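PDB 2QN0: neurotoxin from Clostridium botulinum, which is the zinc-dependent light-chain protease of type C1 botulinum neurotoxin and cleaves the neuronal SNARE proteins syntaxin and SNAP-25. Local coordinates for residues Pro47-Arg52 against Asn75-Asp80; Ile90-Lys95 against Asn391-Gln396; Thr384-Asp389 against Ala420-Asn425. One frame throughout, in Å; residues are numbered along the deposited sequence.

Contact 1. Residues Pro47-Arg52 against Asn75-Asp80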
ATOM      1  N   PRO A  47       7.050  -2.797 -12.055  1.00 18.65           N
ATOM      2  CA  PRO A  47       8.212  -1.941 -11.784  1.00 18.72           C
ATOM      3  C   PRO A  47       8.386  -0.730 -12.699  1.00 19.18           C
ATOM      4  O   PRO A  47       9.495  -0.465 -13.162  1.00 21.17           O
ATOM      5  CB  PRO A  47       9.401  -2.907 -11.909  1.00 19.88           C
ATOM      6  CG  PRO A  47       8.788  -4.287 -11.940  1.00 24.78           C
ATOM      7  CD  PRO A  47       7.484  -4.076 -12.637  1.00 19.72           C
ATOM      8  N   ASP A  48       7.305   0.003 -12.950  1.00 18.84           N
ATOM      9  CA  ASP A  48       7.357   1.182 -13.816  1.00 17.84           C
ATOM     10  C   ASP A  48       6.912   2.439 -13.073  1.00 20.36           C
ATOM     11  O   ASP A  48       6.242   2.356 -12.043  1.00 18.29           O
ATOM     12  CB  ASP A  48       6.408   1.037 -15.011  1.00 19.25           C
ATOM     13  CG  ASP A  48       6.703  -0.167 -15.874  1.00 21.21           C
ATOM     14  OD1 ASP A  48       7.772  -0.792 -15.717  1.00 24.41           O
ATOM     15  OD2 ASP A  48       5.843  -0.475 -16.728  1.00 22.54           O
ATOM     16  N   ARG A  49       7.273   3.603 -13.605  1.00 17.81           N
ATOM     17  CA  ARG A  49       6.830   4.860 -13.013  1.00 19.05           C
ATOM     18  C   ARG A  49       5.338   4.902 -13.350  1.00 19.05           C
ATOM     19  O   ARG A  49       4.915   4.357 -14.374  1.00 19.03           O
ATOM     20  CB  ARG A  49       7.567   6.055 -13.635  1.00 20.07           C
ATOM     21  CG  ARG A  49       9.056   6.106 -13.301  1.00 19.25           C
ATOM     22  CD  ARG A  49       9.293   6.256 -11.795  1.00 20.57           C
ATOM     23  NE  ARG A  49       8.934   7.588 -11.303  1.00 20.99           N
ATOM     24  CZ  ARG A  49       9.696   8.669 -11.449  1.00 24.20           C
ATOM     25  NH1 ARG A  49      10.867   8.579 -12.069  1.00 22.74           N
ATOM     26  NH2 ARG A  49       9.291   9.842 -10.972  1.00 21.65           N
ATOM     27  N   PHE A  50       4.546   5.545 -12.495  1.00 19.25           N
ATOM     28  CA  PHE A  50       3.096   5.603 -12.671  1.00 19.06           C
ATOM     29  C   PHE A  50       2.564   7.031 -12.565  1.00 19.03           C
ATOM     30  O   PHE A  50       3.038   7.816 -11.752  1.00 19.70           O
ATOM     31  CB  PHE A  50       2.439   4.730 -11.587  1.00 17.60           C
ATOM     32  CG  PHE A  50       0.934   4.640 -11.678  1.00 18.48           C
ATOM     33  CD1 PHE A  50       0.324   3.760 -12.567  1.00 20.31           C
ATOM     34  CD2 PHE A  50       0.129   5.407 -10.838  1.00 19.62           C
ATOM     35  CE1 PHE A  50      -1.067   3.638 -12.618  1.00 21.24           C
ATOM     36  CE2 PHE A  50      -1.266   5.294 -10.881  1.00 18.30           C
ATOM     37  CZ  PHE A  50      -1.863   4.407 -11.773  1.00 19.59           C
ATOM     38  N   SER A  51       1.576   7.363 -13.388  1.00 19.46           N
ATOM     39  CA  SER A  51       0.984   8.693 -13.334  1.00 20.66           C
ATOM     40  C   SER A  51      -0.488   8.670 -13.706  1.00 21.68           C
ATOM     41  O   SER A  51      -0.940   7.803 -14.457  1.00 20.41           O
ATOM     42  CB  SER A  51       1.722   9.661 -14.260  1.00 23.90           C
ATOM     43  OG  SER A  51       1.127  10.950 -14.204  1.00 23.01           O
ATOM     44  N   ARG A  52      -1.232   9.626 -13.160  1.00 22.73           N
ATOM     45  CA  ARG A  52      -2.656   9.755 -13.431  1.00 24.92           C
ATOM     46  C   ARG A  52      -2.929  11.085 -14.127  1.00 27.15           C
ATOM     47  O   ARG A  52      -4.069  11.391 -14.473  1.00 27.41           O
ATOM     48  CB  ARG A  52      -3.452   9.680 -12.124  1.00 24.35           C
ATOM     49  CG  ARG A  52      -3.450   8.298 -11.480  1.00 23.78           C
ATOM     50  CD  ARG A  52      -4.169   7.304 -12.377  1.00 24.74           C
ATOM     51  NE  ARG A  52      -5.545   7.724 -12.613  1.00 27.23           N
ATOM     52  CZ  ARG A  52      -6.097   7.840 -13.815  1.00 28.13           C
ATOM     53  NH1 ARG A  52      -5.392   7.564 -14.905  1.00 26.84           N
ATOM     54  NH2 ARG A  52      -7.354   8.244 -13.928  1.00 29.46           N
ATOM     55  N   ASN A  75      14.514  10.173 -14.973  1.00 28.97           N
ATOM     56  CA  ASN A  75      15.178   8.966 -15.452  1.00 29.22           C
ATOM     57  C   ASN A  75      15.135   7.784 -14.486  1.00 28.63           C
ATOM     58  O   ASN A  75      15.589   6.691 -14.824  1.00 28.90           O
ATOM     59  CB  ASN A  75      16.632   9.279 -15.818  1.00 31.47           C
ATOM     60  CG  ASN A  75      16.741  10.388 -16.843  1.00 33.18           C
ATOM     61  OD1 ASN A  75      16.090  10.348 -17.888  1.00 35.11           O
ATOM     62  ND2 ASN A  75      17.564  11.387 -16.550  1.00 35.06           N
ATOM     63  N   TYR A  76      14.598   7.991 -13.288  1.00 26.37           N
ATOM     64  CA  TYR A  76      14.512   6.896 -12.325  1.00 24.96           C
ATOM     65  C   TYR A  76      13.524   5.847 -12.840  1.00 23.29           C
ATOM     66  O   TYR A  76      12.380   6.169 -13.164  1.00 24.08           O
ATOM     67  CB  TYR A  76      14.063   7.414 -10.955  1.00 24.18           C
ATOM     68  CG  TYR A  76      13.884   6.317  -9.937  1.00 23.36           C
ATOM     69  CD1 TYR A  76      14.938   5.466  -9.610  1.00 23.88           C
ATOM     70  CD2 TYR A  76      12.653   6.111  -9.313  1.00 22.03           C
ATOM     71  CE1 TYR A  76      14.773   4.434  -8.690  1.00 24.51           C
ATOM     72  CE2 TYR A  76      12.477   5.081  -8.390  1.00 21.52           C
ATOM     73  CZ  TYR A  76      13.538   4.248  -8.085  1.00 22.04           C
ATOM     74  OH  TYR A  76      13.369   3.224  -7.181  1.00 22.02           O
ATOM     75  N   LEU A  77      13.983   4.598 -12.913  1.00 24.27           N
ATOM     76  CA  LEU A  77      13.189   3.468 -13.401  1.00 25.25           C
ATOM     77  C   LEU A  77      12.951   3.497 -14.907  1.00 26.25           C
ATOM     78  O   LEU A  77      12.028   2.852 -15.402  1.00 27.11           O
ATOM     79  CB  LEU A  77      11.829   3.396 -12.694  1.00 25.36           C
ATOM     80  CG  LEU A  77      11.792   2.840 -11.273  1.00 25.46           C
ATOM     81  CD1 LEU A  77      10.333   2.606 -10.863  1.00 22.79           C
ATOM     82  CD2 LEU A  77      12.570   1.534 -11.207  1.00 26.09           C
ATOM     83  N   SER A  78      13.783   4.229 -15.639  1.00 26.56           N
ATOM     84  CA  SER A  78      13.617   4.319 -17.085  1.00 27.61           C
ATOM     85  C   SER A  78      14.190   3.116 -17.826  1.00 27.45           C
ATOM     86  O   SER A  78      13.645   2.697 -18.844  1.00 30.71           O
ATOM     87  CB  SER A  78      14.268   5.604 -17.617  1.00 28.28           C
ATOM     88  OG  SER A  78      15.654   5.637 -17.321  1.00 31.05           O
ATOM     89  N   THR A  79      15.284   2.562 -17.316  1.00 26.54           N
ATOM     90  CA  THR A  79      15.926   1.418 -17.960  1.00 26.57           C
ATOM     91  C   THR A  79      15.498   0.084 -17.367  1.00 26.69           C
ATOM     92  O   THR A  79      15.021   0.021 -16.234  1.00 25.39           O
ATOM     93  CB  THR A  79      17.457   1.512 -17.848  1.00 26.16           C
ATOM     94  OG1 THR A  79      17.839   1.428 -16.470  1.00 26.09           O
ATOM     95  CG2 THR A  79      17.956   2.829 -18.428  1.00 27.80           C
ATOM     96  N   ASP A  80      15.676  -0.987 -18.138  1.00 25.08           N
ATOM     97  CA  ASP A  80      15.321  -2.323 -17.678  1.00 24.93           C
ATOM     98  C   ASP A  80      16.183  -2.690 -16.477  1.00 24.97           C
ATOM     99  O   ASP A  80      15.746  -3.418 -15.583  1.00 24.67           O
ATOM    100  CB  ASP A  80      15.525  -3.347 -18.797  1.00 26.46           C
ATOM    101  CG  ASP A  80      14.382  -3.357 -19.795  1.00 28.25           C
ATOM    102  OD1 ASP A  80      13.549  -2.426 -19.765  1.00 28.28           O
ATOM    103  OD2 ASP A  80      14.319  -4.296 -20.615  1.00 30.27           O
TER
HETATM  104  O   HOH W   1       9.311   3.493 -15.772  1.00 21.64           O

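Contact 2. Residues Ile90-Lys95 against Asn391-Gln396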
ATOM      1  N   ILE A  90      11.608  -4.730  -3.992  1.00 16.10           N
ATOM      2  CA  ILE A  90      10.255  -4.976  -3.503  1.00 15.83           C
ATOM      3  C   ILE A  90      10.136  -6.411  -2.990  1.00 16.73           C
ATOM      4  O   ILE A  90       9.576  -6.657  -1.922  1.00 14.13           O
ATOM      5  CB  ILE A  90       9.207  -4.741  -4.617  1.00 15.95           C
ATOM      6  CG1 ILE A  90       9.201  -3.266  -5.030  1.00 16.30           C
ATOM      7  CG2 ILE A  90       7.813  -5.156  -4.127  1.00 16.97           C
ATOM      8  CD1 ILE A  90       8.840  -2.301  -3.899  1.00 18.89           C
ATOM      9  N   ILE A  91      10.667  -7.362  -3.752  1.00 15.49           N
ATOM     10  CA  ILE A  91      10.617  -8.763  -3.352  1.00 16.50           C
ATOM     11  C   ILE A  91      11.325  -8.976  -2.017  1.00 15.48           C
ATOM     12  O   ILE A  91      10.798  -9.637  -1.119  1.00 16.02           O
ATOM     13  CB  ILE A  91      11.270  -9.680  -4.429  1.00 17.17           C
ATOM     14  CG1 ILE A  91      10.408  -9.691  -5.690  1.00 19.74           C
ATOM     15  CG2 ILE A  91      11.459 -11.093  -3.880  1.00 17.86           C
ATOM     16  CD1 ILE A  91       8.964 -10.089  -5.449  1.00 24.35           C
ATOM     17  N   LYS A  92      12.520  -8.408  -1.880  1.00 15.06           N
ATOM     18  CA  LYS A  92      13.273  -8.572  -0.645  1.00 16.28           C
ATOM     19  C   LYS A  92      12.508  -7.986   0.538  1.00 15.61           C
ATOM     20  O   LYS A  92      12.486  -8.567   1.624  1.00 17.32           O
ATOM     21  CB  LYS A  92      14.648  -7.906  -0.758  1.00 16.20           C
ATOM     22  CG  LYS A  92      15.551  -8.163   0.443  1.00 19.16           C
ATOM     23  CD  LYS A  92      16.964  -7.658   0.187  1.00 19.22           C
ATOM     24  CE  LYS A  92      17.899  -8.035   1.327  1.00 21.01           C
ATOM     25  NZ  LYS A  92      19.301  -7.623   1.029  1.00 19.90           N
ATOM     26  N   LEU A  93      11.869  -6.840   0.326  1.00 15.16           N
ATOM     27  CA  LEU A  93      11.113  -6.215   1.404  1.00 15.40           C
ATOM     28  C   LEU A  93       9.929  -7.085   1.821  1.00 14.76           C
ATOM     29  O   LEU A  93       9.626  -7.193   3.008  1.00 16.99           O
ATOM     30  CB  LEU A  93      10.647  -4.817   0.980  1.00 14.60           C
ATOM     31  CG  LEU A  93      11.817  -3.851   0.762  1.00 15.68           C
ATOM     32  CD1 LEU A  93      11.298  -2.523   0.238  1.00 18.86           C
ATOM     33  CD2 LEU A  93      12.575  -3.651   2.074  1.00 17.64           C
ATOM     34  N   PHE A  94       9.259  -7.715   0.858  1.00 14.99           N
ATOM     35  CA  PHE A  94       8.139  -8.577   1.216  1.00 15.75           C
ATOM     36  C   PHE A  94       8.632  -9.762   2.037  1.00 16.87           C
ATOM     37  O   PHE A  94       7.952 -10.211   2.953  1.00 16.73           O
ATOM     38  CB  PHE A  94       7.387  -9.066  -0.025  1.00 15.97           C
ATOM     39  CG  PHE A  94       6.205  -8.206  -0.389  1.00 16.58           C
ATOM     40  CD1 PHE A  94       6.378  -7.015  -1.083  1.00 15.98           C
ATOM     41  CD2 PHE A  94       4.920  -8.570   0.006  1.00 18.56           C
ATOM     42  CE1 PHE A  94       5.291  -6.194  -1.379  1.00 19.01           C
ATOM     43  CE2 PHE A  94       3.825  -7.758  -0.283  1.00 18.34           C
ATOM     44  CZ  PHE A  94       4.012  -6.565  -0.979  1.00 18.36           C
ATOM     45  N   LYS A  95       9.819 -10.269   1.715  1.00 17.05           N
ATOM     46  CA  LYS A  95      10.370 -11.385   2.479  1.00 17.27           C
ATOM     47  C   LYS A  95      10.622 -10.956   3.927  1.00 16.60           C
ATOM     48  O   LYS A  95      10.377 -11.718   4.865  1.00 17.30           O
ATOM     49  CB  LYS A  95      11.678 -11.873   1.844  1.00 18.20           C
ATOM     50  CG  LYS A  95      11.499 -12.572   0.500  1.00 19.78           C
ATOM     51  CD  LYS A  95      12.860 -12.989  -0.054  1.00 21.69           C
ATOM     52  CE  LYS A  95      12.757 -13.648  -1.415  1.00 24.40           C
ATOM     53  NZ  LYS A  95      14.118 -14.016  -1.916  1.00 22.98           N
ATOM     54  N   ASN A 391      25.164  -7.055   3.236  1.00 26.10           N
ATOM     55  CA  ASN A 391      26.124  -6.496   4.182  1.00 27.40           C
ATOM     56  C   ASN A 391      25.618  -5.132   4.634  1.00 26.32           C
ATOM     57  O   ASN A 391      26.179  -4.516   5.538  1.00 27.31           O
ATOM     58  CB  ASN A 391      27.499  -6.331   3.533  1.00 29.21           C
ATOM     59  CG  ASN A 391      28.145  -7.657   3.188  1.00 31.58           C
ATOM     60  OD1 ASN A 391      28.242  -8.549   4.030  1.00 33.67           O
ATOM     61  ND2 ASN A 391      28.594  -7.792   1.945  1.00 34.24           N
ATOM     62  N   VAL A 392      24.554  -4.671   3.988  1.00 24.35           N
ATOM     63  CA  VAL A 392      23.959  -3.372   4.289  1.00 22.88           C
ATOM     64  C   VAL A 392      22.572  -3.517   4.903  1.00 22.55           C
ATOM     65  O   VAL A 392      22.244  -2.867   5.898  1.00 22.23           O
ATOM     66  CB  VAL A 392      23.830  -2.525   3.000  1.00 22.93           C
ATOM     67  CG1 VAL A 392      23.071  -1.234   3.288  1.00 24.78           C
ATOM     68  CG2 VAL A 392      25.214  -2.207   2.448  1.00 23.48           C
ATOM     69  N   TYR A 393      21.771  -4.393   4.308  1.00 20.97           N
ATOM     70  CA  TYR A 393      20.401  -4.605   4.751  1.00 22.31           C
ATOM     71  C   TYR A 393      20.012  -6.064   4.538  1.00 21.66           C
ATOM     72  O   TYR A 393      20.112  -6.572   3.423  1.00 22.29           O
ATOM     73  CB  TYR A 393      19.484  -3.702   3.919  1.00 20.83           C
ATOM     74  CG  TYR A 393      18.039  -3.655   4.359  1.00 21.79           C
ATOM     75  CD1 TYR A 393      17.613  -2.737   5.316  1.00 19.90           C
ATOM     76  CD2 TYR A 393      17.095  -4.523   3.807  1.00 20.90           C
ATOM     77  CE1 TYR A 393      16.273  -2.677   5.713  1.00 19.99           C
ATOM     78  CE2 TYR A 393      15.756  -4.477   4.197  1.00 19.91           C
ATOM     79  CZ  TYR A 393      15.354  -3.550   5.150  1.00 19.96           C
ATOM     80  OH  TYR A 393      14.033  -3.491   5.533  1.00 18.16           O
ATOM     81  N   ASP A 394      19.588  -6.747   5.597  1.00 21.08           N
ATOM     82  CA  ASP A 394      19.169  -8.134   5.435  1.00 23.90           C
ATOM     83  C   ASP A 394      17.755  -8.371   5.951  1.00 23.96           C
ATOM     84  O   ASP A 394      17.182  -7.532   6.649  1.00 23.67           O
ATOM     85  CB  ASP A 394      20.161  -9.115   6.091  1.00 24.70           C
ATOM     86  CG  ASP A 394      20.284  -8.942   7.595  1.00 28.27           C
ATOM     87  OD1 ASP A 394      19.288  -8.614   8.269  1.00 28.38           O
ATOM     88  OD2 ASP A 394      21.398  -9.170   8.115  1.00 30.25           O
ATOM     89  N   ILE A 395      17.195  -9.518   5.588  1.00 23.42           N
ATOM     90  CA  ILE A 395      15.837  -9.883   5.970  1.00 24.30           C
ATOM     91  C   ILE A 395      15.562  -9.916   7.470  1.00 24.26           C
ATOM     92  O   ILE A 395      14.538  -9.409   7.930  1.00 24.56           O
ATOM     93  CB  ILE A 395      15.457 -11.258   5.358  1.00 24.51           C
ATOM     94  CG1 ILE A 395      15.404 -11.141   3.833  1.00 27.14           C
ATOM     95  CG2 ILE A 395      14.121 -11.736   5.908  1.00 26.08           C
ATOM     96  CD1 ILE A 395      15.201 -12.462   3.118  1.00 29.45           C
ATOM     97  N   GLN A 396      16.474 -10.498   8.237  1.00 23.93           N
ATOM     98  CA  GLN A 396      16.276 -10.610   9.675  1.00 24.87           C
ATOM     99  C   GLN A 396      16.373  -9.318  10.485  1.00 23.57           C
ATOM    100  O   GLN A 396      15.521  -9.060  11.337  1.00 23.68           O
ATOM    101  CB  GLN A 396      17.251 -11.637  10.257  1.00 27.21           C
ATOM    102  CG  GLN A 396      17.056 -11.919  11.743  1.00 31.31           C
ATOM    103  CD  GLN A 396      15.664 -12.443  12.065  1.00 35.20           C
ATOM    104  OE1 GLN A 396      15.140 -13.320  11.374  1.00 35.77           O
ATOM    105  NE2 GLN A 396      15.064 -11.916  13.128  1.00 35.42           N
TER

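Contact 3. Residues Thr384-Asp389 against Ala420-Asn425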
ATOM      1  N   THR A 384      19.327   7.094   1.114  1.00 19.66           N
ATOM      2  CA  THR A 384      19.072   5.848   0.417  1.00 20.12           C
ATOM      3  C   THR A 384      20.239   4.913   0.703  1.00 21.48           C
ATOM      4  O   THR A 384      21.199   5.294   1.376  1.00 20.40           O
ATOM      5  CB  THR A 384      18.904   6.058  -1.106  1.00 21.54           C
ATOM      6  OG1 THR A 384      18.442   4.839  -1.702  1.00 23.14           O
ATOM      7  CG2 THR A 384      20.222   6.468  -1.754  1.00 21.35           C
ATOM      8  N   ALA A 385      20.144   3.685   0.215  1.00 20.39           N
ATOM      9  CA  ALA A 385      21.190   2.702   0.442  1.00 19.25           C
ATOM     10  C   ALA A 385      20.997   1.540  -0.517  1.00 20.68           C
ATOM     11  O   ALA A 385      19.950   1.421  -1.152  1.00 20.08           O
ATOM     12  CB  ALA A 385      21.132   2.202   1.885  1.00 17.76           C
ATOM     13  N   ASN A 386      22.014   0.691  -0.625  1.00 21.62           N
ATOM     14  CA  ASN A 386      21.937  -0.474  -1.497  1.00 22.22           C
ATOM     15  C   ASN A 386      21.360  -1.594  -0.649  1.00 22.71           C
ATOM     16  O   ASN A 386      22.089  -2.444  -0.134  1.00 21.95           O
ATOM     17  CB  ASN A 386      23.333  -0.846  -1.998  1.00 26.38           C
ATOM     18  CG  ASN A 386      24.059   0.335  -2.608  1.00 28.09           C
ATOM     19  OD1 ASN A 386      23.494   1.076  -3.414  1.00 31.03           O
ATOM     20  ND2 ASN A 386      25.320   0.514  -2.230  1.00 33.32           N
ATOM     21  N   ILE A 387      20.037  -1.584  -0.498  1.00 20.27           N
ATOM     22  CA  ILE A 387      19.365  -2.572   0.330  1.00 19.98           C
ATOM     23  C   ILE A 387      19.403  -4.010  -0.178  1.00 20.13           C
ATOM     24  O   ILE A 387      19.019  -4.927   0.545  1.00 20.43           O
ATOM     25  CB  ILE A 387      17.897  -2.166   0.603  1.00 19.45           C
ATOM     26  CG1 ILE A 387      17.131  -2.017  -0.710  1.00 20.84           C
ATOM     27  CG2 ILE A 387      17.865  -0.847   1.375  1.00 19.12           C
ATOM     28  CD1 ILE A 387      15.652  -1.730  -0.508  1.00 23.54           C
ATOM     29  N   LEU A 388      19.864  -4.215  -1.408  1.00 20.92           N
ATOM     30  CA  LEU A 388      19.955  -5.578  -1.934  1.00 22.73           C
ATOM     31  C   LEU A 388      21.236  -6.243  -1.424  1.00 23.94           C
ATOM     32  O   LEU A 388      21.374  -7.467  -1.466  1.00 25.96           O
ATOM     33  CB  LEU A 388      19.938  -5.574  -3.467  1.00 21.03           C
ATOM     34  CG  LEU A 388      18.612  -5.185  -4.130  1.00 21.56           C
ATOM     35  CD1 LEU A 388      18.733  -5.289  -5.644  1.00 21.43           C
ATOM     36  CD2 LEU A 388      17.507  -6.103  -3.630  1.00 18.86           C
ATOM     37  N   ASP A 389      22.165  -5.428  -0.933  1.00 23.86           N
ATOM     38  CA  ASP A 389      23.441  -5.918  -0.401  1.00 24.06           C
ATOM     39  C   ASP A 389      23.226  -6.393   1.035  1.00 24.35           C
ATOM     40  O   ASP A 389      22.979  -5.580   1.924  1.00 25.42           O
ATOM     41  CB  ASP A 389      24.471  -4.784  -0.417  1.00 24.83           C
ATOM     42  CG  ASP A 389      25.871  -5.245  -0.031  1.00 26.81           C
ATOM     43  OD1 ASP A 389      26.008  -6.256   0.692  1.00 28.38           O
ATOM     44  OD2 ASP A 389      26.840  -4.572  -0.440  1.00 29.80           O
ATOM     45  N   ALA A 420      26.735   3.332   5.259  1.00 25.97           N
ATOM     46  CA  ALA A 420      26.015   2.716   4.146  1.00 25.48           C
ATOM     47  C   ALA A 420      24.840   3.603   3.732  1.00 24.81           C
ATOM     48  O   ALA A 420      24.324   3.493   2.620  1.00 24.69           O
ATOM     49  CB  ALA A 420      25.513   1.330   4.544  1.00 25.59           C
ATOM     50  N   LEU A 421      24.421   4.478   4.642  1.00 24.47           N
ATOM     51  CA  LEU A 421      23.319   5.395   4.376  1.00 23.09           C
ATOM     52  C   LEU A 421      23.873   6.667   3.748  1.00 24.00           C
ATOM     53  O   LEU A 421      24.797   7.276   4.287  1.00 25.40           O
ATOM     54  CB  LEU A 421      22.598   5.749   5.682  1.00 22.75           C
ATOM     55  CG  LEU A 421      21.970   4.601   6.473  1.00 22.85           C
ATOM     56  CD1 LEU A 421      21.455   5.119   7.813  1.00 21.73           C
ATOM     57  CD2 LEU A 421      20.835   3.984   5.661  1.00 22.72           C
ATOM     58  N   ARG A 422      23.320   7.072   2.609  1.00 22.96           N
ATOM     59  CA  ARG A 422      23.786   8.287   1.951  1.00 24.32           C
ATOM     60  C   ARG A 422      22.638   9.225   1.604  1.00 25.27           C
ATOM     61  O   ARG A 422      21.543   8.779   1.264  1.00 22.12           O
ATOM     62  CB  ARG A 422      24.570   7.941   0.678  1.00 26.89           C
ATOM     63  CG  ARG A 422      23.796   7.115  -0.334  1.00 29.67           C
ATOM     64  CD  ARG A 422      24.585   6.924  -1.629  1.00 32.26           C
ATOM     65  NE  ARG A 422      23.848   6.119  -2.603  1.00 33.47           N
ATOM     66  CZ  ARG A 422      23.693   4.800  -2.526  1.00 34.03           C
ATOM     67  NH1 ARG A 422      24.231   4.120  -1.522  1.00 34.31           N
ATOM     68  NH2 ARG A 422      22.987   4.160  -3.449  1.00 35.75           N
ATOM     69  N   LYS A 423      22.881  10.528   1.704  1.00 25.72           N
ATOM     70  CA  LYS A 423      21.849  11.499   1.367  1.00 27.92           C
ATOM     71  C   LYS A 423      21.553  11.339  -0.118  1.00 29.42           C
ATOM     72  O   LYS A 423      22.455  11.044  -0.902  1.00 28.37           O
ATOM     73  CB  LYS A 423      22.334  12.925   1.646  1.00 30.80           C
ATOM     74  CG  LYS A 423      22.567  13.238   3.114  1.00 34.59           C
ATOM     75  CD  LYS A 423      22.946  14.700   3.302  1.00 39.00           C
ATOM     76  CE  LYS A 423      23.354  14.990   4.737  1.00 41.53           C
ATOM     77  NZ  LYS A 423      22.277  14.652   5.704  1.00 44.40           N
ATOM     78  N   VAL A 424      20.294  11.520  -0.504  1.00 29.25           N
ATOM     79  CA  VAL A 424      19.920  11.393  -1.908  1.00 31.83           C
ATOM     80  C   VAL A 424      20.492  12.562  -2.703  1.00 35.37           C
ATOM     81  O   VAL A 424      20.885  13.576  -2.127  1.00 35.36           O
ATOM     82  CB  VAL A 424      18.381  11.374  -2.086  1.00 30.18           C
ATOM     83  CG1 VAL A 424      17.778  10.222  -1.294  1.00 27.02           C
ATOM     84  CG2 VAL A 424      17.788  12.705  -1.645  1.00 29.26           C
ATOM     85  N   ASN A 425      20.549  12.413  -4.023  1.00 39.63           N
ATOM     86  CA  ASN A 425      21.064  13.474  -4.889  1.00 43.90           C
ATOM     87  C   ASN A 425      20.315  14.772  -4.585  1.00 44.90           C
ATOM     88  O   ASN A 425      19.088  14.818  -4.647  1.00 45.14           O
ATOM     89  CB  ASN A 425      20.869  13.097  -6.359  1.00 47.41           C
ATOM     90  CG  ASN A 425      21.599  11.821  -6.736  1.00 51.68           C
ATOM     91  OD1 ASN A 425      22.825  11.741  -6.639  1.00 53.64           O
ATOM     92  ND2 ASN A 425      20.848  10.814  -7.169  1.00 54.04           N
TER
HETATM   93  O   HOH W   2      24.438   1.463   0.794  1.00 22.03           O

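Contact 1. Residues Pro47-Arg52 against Asn75-Asp80
The backbones come nearest at Asp-48 and Leu-77, CA to CA 6.3 Å, where a type II beta turn from Asn-75 to Ser-78 faces the chain leaving strand 43-46. No direct backbone bond joins the two; a water accepts from Arg-49 N and donates to Leu-77 O. Arg-49 carries most of the contact. Its chain bends at both chi2 (-62°) and chi3 (-71°), which brings the guanidinium round to Tyr-76 O. NH1 donates to that carbonyl over 3.0 Å, with a straight N-H...O angle of 162° and the oxygen lying in the guanidinium plane. Asp-73 O takes a second bond from NH1, while NE and NH2 are held by Pro-161 O and Arg-162 O. Arginine suits a place ringed by carbonyls, because its flat group offers several N-H bonds at its rim. Its methylenes are used too: CD lies 3.9 Å from Leu-77 CD1. Leu-77 starts toward the other segment from its CA, and the same CD1 comes within 3.9 Å of Pro-47 O. Leu-77 CG sits over one face of the Tyr-76 ring, offset toward the rim; the tyrosine hydroxyl bonds to Ser-195. Ser-78 tightens the turn, OG and N both donating to Asn-75 O from the same face of its plane. This type II turn, leading into Thr-79, N-cap of helix 80-97, is fastened to the loop after strand 43-46 of the mixed sheet.

Contact 2. Residues Ile90-Lys95 against Asn391-Gln396
Lys-92 reaches out from helix 80-97 to Tyr-393 in an irregular segment, a helix-to-loop contact within the clostridial neurotoxin zinc protease fold. The lysine is extended throughout: with CG trans to the backbone N (chi1 -174°) and the chain extended at every later torsion, the ammonium is carried the full length of the chain to Tyr-393 O. NZ donates to that oxygen over 2.7 Å, at a C=O...N angle of 158° and a little out of the carbonyl plane. A salt bridge to Asp-390 and a bond to Ile-387 O share the same ammonium, so a long, flexible residue is held here by several acceptors. Its CE lies at the edge of the Tyr-393 ring, near the ring plane. Leu-93 crosses that tyrosine at about a right angle, bringing CD2 to 3.9 Å from CE2. An amphipathic tyrosine fits this position: its ring packs on Leu-93 and on Ile-224 of helix 223-238, the helix that bears His-229 and His-233 of the zinc site, while its hydroxyl bonds to Asp-222. Phe-399 adds an edge-to-face ring contact. Further along the helix, Lys-95 and Ile-395 meet through their aliphatic parts, and the lysine then leads its amine away to Asn-7 OD1. The branched isoleucine spans this end with two methyls: CD1 rests 3.8 Å from Lys-95 CB, and CG2 lies 3.9 Å from Lys-95 O.

Contact 3. Residues Thr384-Asp389 against Ala420-Asn425
Thr-384 and Arg-422 form an antiparallel, hydrogen-bonded bridge, the tight part of this contact. Thr-384 N donates to Arg-422 O over 2.8 Å, and Arg-422 N returns a bond to Thr-384 O over 3.0 Å, the latter almost straight at 174°. Both donors approach nearly along the C=O axis. The two side chains rise on the same face of the small sheet, where Thr-384 CG2 lies 3.5 Å above the guanidinium plane of Arg-422, offset toward its rim. A beta-branched threonine suits this strand position, since its methyl can pack on arginine while OG1 turns to bond with Arg-197 O. One residue on, the small Ala-385 lets the chains approach closely: its CB is 3.5 Å from Ala-420 O and touches Leu-421 CD2 at 4.2 Å.

The outer side is looser and more polar. Arg-422 places CG between its backbone N and carbonyl carbon (chi1 57°) and then runs extended to NE, which carries the guanidinium alongside the strand end to the exposed Asn-386. There NH2 donates to OD1 over 3.1 Å, but lies 38° out of the amide carbonyl plane. Water takes over where the backbones diverge, accepting from Asn-386 N and donating to Ala-420 O. Asn-386 also centres an inverse gamma turn, closed by a weak bond, and begins the type I turn ending at Asp-389. Strands 383-384 and 422-423 make a two-stranded sheet. Beside it, Ala-385 and Leu-421 pack on Phe-399, Val-424 meets Tyr-71, and the turn lays Ile-387 and Leu-388 against helix 80-97.

Overall arrangement
From the N terminus, contact 1 closes the loop between strand 43-46 and helix 80-97, and is complete before the other two begin. Helix 80-97 then supplies residues 90-95 to contact 2, whose partner 391-396 follows almost 300 residues later, after the zinc-binding helix 223-238. Contact 3 closes a loop within the C-terminal part, and 391-396 lies inside that loop, so contacts 2 and 3 cross. They also touch, at the lysine reaching from the helix to the turn after strand 383-384; their centres are 13 Å apart. Contact 1 stands about 7 Å and 8 Å, nearest atoms, from contacts 2 and 3. Helix 80-97 thus touches both the loop leaving the mixed sheet and that turn.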